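Local coordinates for CDP-4-keto-6-deoxy-D-glucose-3-dehydrase (Yersinia pseudotuberculosis, PDB 3BB8), which probably removes the C-3 hydroxyl of CDP-4-keto-6-deoxy-D-glucose as a pyridoxal-phosphate-binding dehydrase of the aspartate aminotransferase fold, in lipopolysaccharide biosynthesis, at residues I349-K352 / E353-V357; K318-K321 / D322-S326. The protein carries 1 engineered substitution. One frame throughout, in Å; residues are numbered along the deposited sequence.

Interaction 1: I349-K352 / E353-V357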
loop_
_atom_site.group_PDB
_atom_site.type_symbol
_atom_site.label_atom_id
_atom_site.label_comp_id
_atom_site.label_asym_id
_atom_site.label_seq_id
_atom_site.Cartn_x
_atom_site.Cartn_y
_atom_site.Cartn_z
ATOM N N ILE A 349 24.341 3.413 19.538
ATOM C CA ILE A 349 25.304 3.201 20.613
ATOM C C ILE A 349 25.355 1.742 21.049
ATOM O O ILE A 349 24.317 1.125 21.295
ATOM C CB ILE A 349 24.927 4.044 21.851
ATOM C CG1 ILE A 349 24.950 5.530 21.489
ATOM C CG2 ILE A 349 25.886 3.744 23.005
ATOM C CD1 ILE A 349 24.310 6.410 22.532
ATOM N N THR A 350 26.563 1.196 21.144
ATOM C CA THR A 350 26.751 -0.173 21.609
ATOM C C THR A 350 27.342 -0.203 23.014
ATOM O O THR A 350 28.470 0.237 23.233
ATOM C CB THR A 350 27.665 -0.971 20.661
ATOM O OG1 THR A 350 27.033 -1.103 19.381
ATOM C CG2 THR A 350 27.945 -2.353 21.228
ATOM N N LEU A 351 26.571 -0.725 23.963
ATOM C CA LEU A 351 27.015 -0.811 25.350
ATOM C C LEU A 351 27.984 -1.972 25.547
ATOM O O LEU A 351 27.688 -3.108 25.177
ATOM C CB LEU A 351 25.817 -0.959 26.289
ATOM C CG LEU A 351 26.126 -1.414 27.716
ATOM C CD1 LEU A 351 26.696 -0.265 28.535
ATOM C CD2 LEU A 351 24.883 -1.985 28.379
ATOM N N LYS A 352 29.139 -1.679 26.133
ATOM C CA LYS A 352 30.186 -2.681 26.308
ATOM C C LYS A 352 29.733 -3.789 27.253
ATOM O O LYS A 352 29.121 -3.525 28.289
ATOM C CB LYS A 352 31.467 -2.031 26.834
ATOM C CG LYS A 352 32.262 -1.283 25.778
ATOM C CD LYS A 352 33.526 -0.677 26.364
ATOM C CE LYS A 352 34.215 0.239 25.366
ATOM N NZ LYS A 352 34.541 -0.469 24.097
ATOM N N GLU A 353 30.040 -5.031 26.891
ATOM C CA GLU A 353 29.625 -6.184 27.681
ATOM C C GLU A 353 30.226 -6.138 29.081
ATOM O O GLU A 353 29.559 -6.463 30.064
ATOM C CB GLU A 353 30.023 -7.484 26.980
ATOM C CG GLU A 353 29.227 -7.781 25.720
ATOM C CD GLU A 353 29.824 -7.134 24.486
ATOM O OE1 GLU A 353 30.557 -6.132 24.634
ATOM O OE2 GLU A 353 29.563 -7.626 23.369
ATOM N N ASP A 354 31.489 -5.733 29.165
ATOM C CA ASP A 354 32.218 -5.755 30.426
ATOM C C ASP A 354 31.923 -4.511 31.258
ATOM O O ASP A 354 32.657 -4.188 32.191
ATOM C CB ASP A 354 33.723 -5.873 30.174
ATOM C CG ASP A 354 34.302 -4.637 29.514
ATOM O OD1 ASP A 354 33.757 -3.535 29.734
ATOM O OD2 ASP A 354 35.301 -4.768 28.776
ATOM N N SER A 355 30.845 -3.816 30.910
ATOM C CA SER A 355 30.456 -2.605 31.616
ATOM C C SER A 355 29.838 -2.930 32.968
ATOM O O SER A 355 29.708 -2.051 33.817
ATOM C CB SER A 355 29.454 -1.800 30.791
ATOM O OG SER A 355 28.205 -2.465 30.731
ATOM N N GLY A 356 29.438 -4.182 33.160
ATOM C CA GLY A 356 28.842 -4.571 34.424
ATOM C C GLY A 356 27.331 -4.419 34.516
ATOM O O GLY A 356 26.738 -4.736 35.553
ATOM N N VAL A 357 26.703 -3.916 33.458
ATOM C CA VAL A 357 25.247 -3.768 33.445
ATOM C C VAL A 357 24.652 -4.251 32.126
ATOM O O VAL A 357 25.377 -4.590 31.197
ATOM C CB VAL A 357 24.813 -2.309 33.666
ATOM C CG1 VAL A 357 25.122 -1.897 35.085
ATOM C CG2 VAL A 357 25.501 -1.404 32.664
#
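The peptide carbonyl of Lys352 takes two hydrogen bonds from Ser355 on its oxygen, while the Glu353 carboxylate only comes near its carbon. Over one face of the Lys352–Glu353 peptide lies Ser355 N, 62° out of the carbonyl plane and 3.2 Å from Lys352 O. Asp354 N is on the same face, 3.2 Å from Lys352 C, without bonding to the oxygen. Ser355 OG arrives nearly along the C=O axis, 2.8 Å from Lys352 O; with chi1 at 70° OG stands between its own backbone N and carbonyl carbon, which turns it back to the strand end. Two donors thus grip this one oxygen. Close to the peptide plane, on the side away from O, Glu353 OE1 comes within 3.6 Å of Lys352 C, while OE2 of the same carboxylate is salt-bridged to Arg403. The backbone here forms a type I beta turn, Lys352 to Ser355, as strand 347-351 of the small antiparallel sheet gives way to the loop before helix 359-368. A weak ST turn follows, Val357 N to Ser355 OG. Leu351 brings CD1 to 3.5 Å from Ser355 OG, and its CD2 lies 4.4 Å from Val357 CG2. Lys352 instead sends its amine to a salt bridge with Glu332.

Interaction 2: K318-K321 / D322-S326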
loop_
_atom_site.group_PDB
_atom_site.type_symbol
_atom_site.label_atom_id
_atom_site.label_comp_id
_atom_site.label_asym_id
_atom_site.label_seq_id
_atom_site.Cartn_x
_atom_site.Cartn_y
_atom_site.Cartn_z
ATOM N N LYS A 318 27.106 15.484 15.658
ATOM C CA LYS A 318 28.438 15.934 16.037
ATOM C C LYS A 318 28.440 16.391 17.493
ATOM O O LYS A 318 29.298 15.995 18.278
ATOM C CB LYS A 318 28.875 17.081 15.126
ATOM C CG LYS A 318 30.352 17.420 15.211
ATOM C CD LYS A 318 30.739 18.403 14.120
ATOM C CE LYS A 318 32.249 18.544 13.999
ATOM N NZ LYS A 318 32.621 19.412 12.840
ATOM N N TYR A 319 27.459 17.212 17.841
ATOM C CA TYR A 319 27.323 17.732 19.190
ATOM C C TYR A 319 27.217 16.582 20.194
ATOM O O TYR A 319 28.104 16.379 21.022
ATOM C CB TYR A 319 26.075 18.615 19.267
ATOM C CG TYR A 319 25.897 19.339 20.580
ATOM C CD1 TYR A 319 26.758 20.375 20.953
ATOM C CD2 TYR A 319 24.856 19.007 21.443
ATOM C CE1 TYR A 319 26.578 21.066 22.155
ATOM C CE2 TYR A 319 24.669 19.688 22.644
ATOM C CZ TYR A 319 25.533 20.717 22.994
ATOM O OH TYR A 319 25.341 21.399 24.177
ATOM N N LEU A 320 26.126 15.828 20.106
ATOM C CA LEU A 320 25.877 14.702 20.998
ATOM C C LEU A 320 27.069 13.766 21.157
ATOM O O LEU A 320 27.415 13.392 22.276
ATOM C CB LEU A 320 24.670 13.903 20.506
ATOM C CG LEU A 320 24.175 12.779 21.415
ATOM C CD1 LEU A 320 23.797 13.348 22.789
ATOM C CD2 LEU A 320 22.978 12.100 20.763
ATOM N N LYS A 321 27.694 13.384 20.045
ATOM C CA LYS A 321 28.835 12.477 20.103
ATOM C C LYS A 321 30.032 13.093 20.823
ATOM O O LYS A 321 30.767 12.401 21.531
ATOM C CB LYS A 321 29.272 12.049 18.700
ATOM C CG LYS A 321 30.404 11.031 18.729
ATOM C CD LYS A 321 30.985 10.755 17.362
ATOM C CE LYS A 321 32.158 9.799 17.460
ATOM N NZ LYS A 321 32.824 9.596 16.156
ATOM N N ASP A 322 30.242 14.388 20.619
ATOM C CA ASP A 322 31.349 15.082 21.263
ATOM C C ASP A 322 31.120 15.035 22.767
ATOM O O ASP A 322 31.994 14.636 23.531
ATOM C CB ASP A 322 31.409 16.537 20.798
ATOM C CG ASP A 322 32.503 17.322 21.492
ATOM O OD1 ASP A 322 33.695 17.024 21.248
ATOM O OD2 ASP A 322 32.168 18.226 22.291
ATOM N N ALA A 323 29.926 15.442 23.174
ATOM C CA ALA A 323 29.550 15.446 24.572
ATOM C C ALA A 323 29.621 14.054 25.214
ATOM O O ALA A 323 30.077 13.909 26.351
ATOM C CB ALA A 323 28.154 16.007 24.714
ATOM N N LEU A 324 29.171 13.038 24.485
ATOM C CA LEU A 324 29.156 11.659 24.976
ATOM C C LEU A 324 30.522 10.977 24.963
ATOM O O LEU A 324 30.652 9.816 25.349
ATOM C CB LEU A 324 28.173 10.831 24.144
ATOM C CG LEU A 324 26.927 10.256 24.816
ATOM C CD1 LEU A 324 26.365 11.221 25.826
ATOM C CD2 LEU A 324 25.898 9.928 23.735
ATOM N N GLN A 325 31.547 11.690 24.520
ATOM C CA GLN A 325 32.868 11.089 24.477
ATOM C C GLN A 325 33.355 10.794 25.900
ATOM O O GLN A 325 34.311 10.050 26.101
ATOM C CB GLN A 325 33.846 12.029 23.783
ATOM C CG GLN A 325 35.026 11.304 23.174
ATOM C CD GLN A 325 34.719 10.787 21.788
ATOM O OE1 GLN A 325 35.463 9.981 21.235
ATOM N NE2 GLN A 325 33.626 11.266 21.207
ATOM N N SER A 326 32.681 11.381 26.882
ATOM C CA SER A 326 33.040 11.201 28.279
ATOM C C SER A 326 32.709 9.809 28.802
ATOM O O SER A 326 33.170 9.417 29.877
ATOM C CB SER A 326 32.321 12.237 29.131
ATOM O OG SER A 326 30.920 12.086 29.016
#
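Leu320 and Leu324, one helical turn apart, lie side by side and point the same way, with Leu320 CG and CD1 both 4.1 Å from Leu324 CD2. The chi1 of Leu324, -115°, falls between the staggered positions, suggesting a side chain fitted to its surroundings. Leu324 CB also lies close over the backbone, 3.3 Å from Leu320 O, the oxygen that accepts from Leu324 N at 2.8 Å.

The second pair, Lys321 and Gln325, also runs alongside. Lys321 is stretched out from CB to NZ, carrying its amine to the carbonyl of Pro334. Gln325 bends at chi2 (85°), and this folds the amide back so that NE2 reaches Lys321 O at 3.1 Å; the bond is weak. The pair lies where the long helix 293-323 gives way to 3-10 geometry at Gln325 and Ser326. Asp322 N and Ala323 N still close regular alpha-helical bonds, the latter 3.0 Å and nearly straight to Tyr319 O, but Gln325 N is poorly aligned with Lys321 O and bonds to Asp322 O at 3.1 Å. The Gln325 amide may partly stand in at Lys321 O for this poorly aligned N-H.

On its apolar side this part of the chain packs against helix 419-432, where Val426 meets Leu320, Ala323 and Leu324, and against Phe347 of strand 347-351, while Leu333 and Ile349 also touch Leu324. Ala323 CB sits 3.7 Å from both Leu320 O and Tyr319 O. Tyr319 points away from the following turn, stacks its ring with His419 and bonds its hydroxyl to Asp423.

How the interactions relate
Interaction 2 precedes interaction 1 along the chain, and their centres are 18 Å apart. They touch where Ile349 CD1 packs on Leu324 CD2 at 4.0 Å, joining strand 347-351 to the chain just after helix 293-323. Both contacts lie away from the pyridoxal-phosphate site and on the same side of the chain's centre: the centre of interaction 1 lies about 28 Å, and that of interaction 2 about 25 Å, from the centre of the chain. Of the two, interaction 1 borders a ligand: Ser355 and Val357 help line the site of a benzamidine, probably a crystallisation additive, which lies about 4 Å from the Val357 side chain.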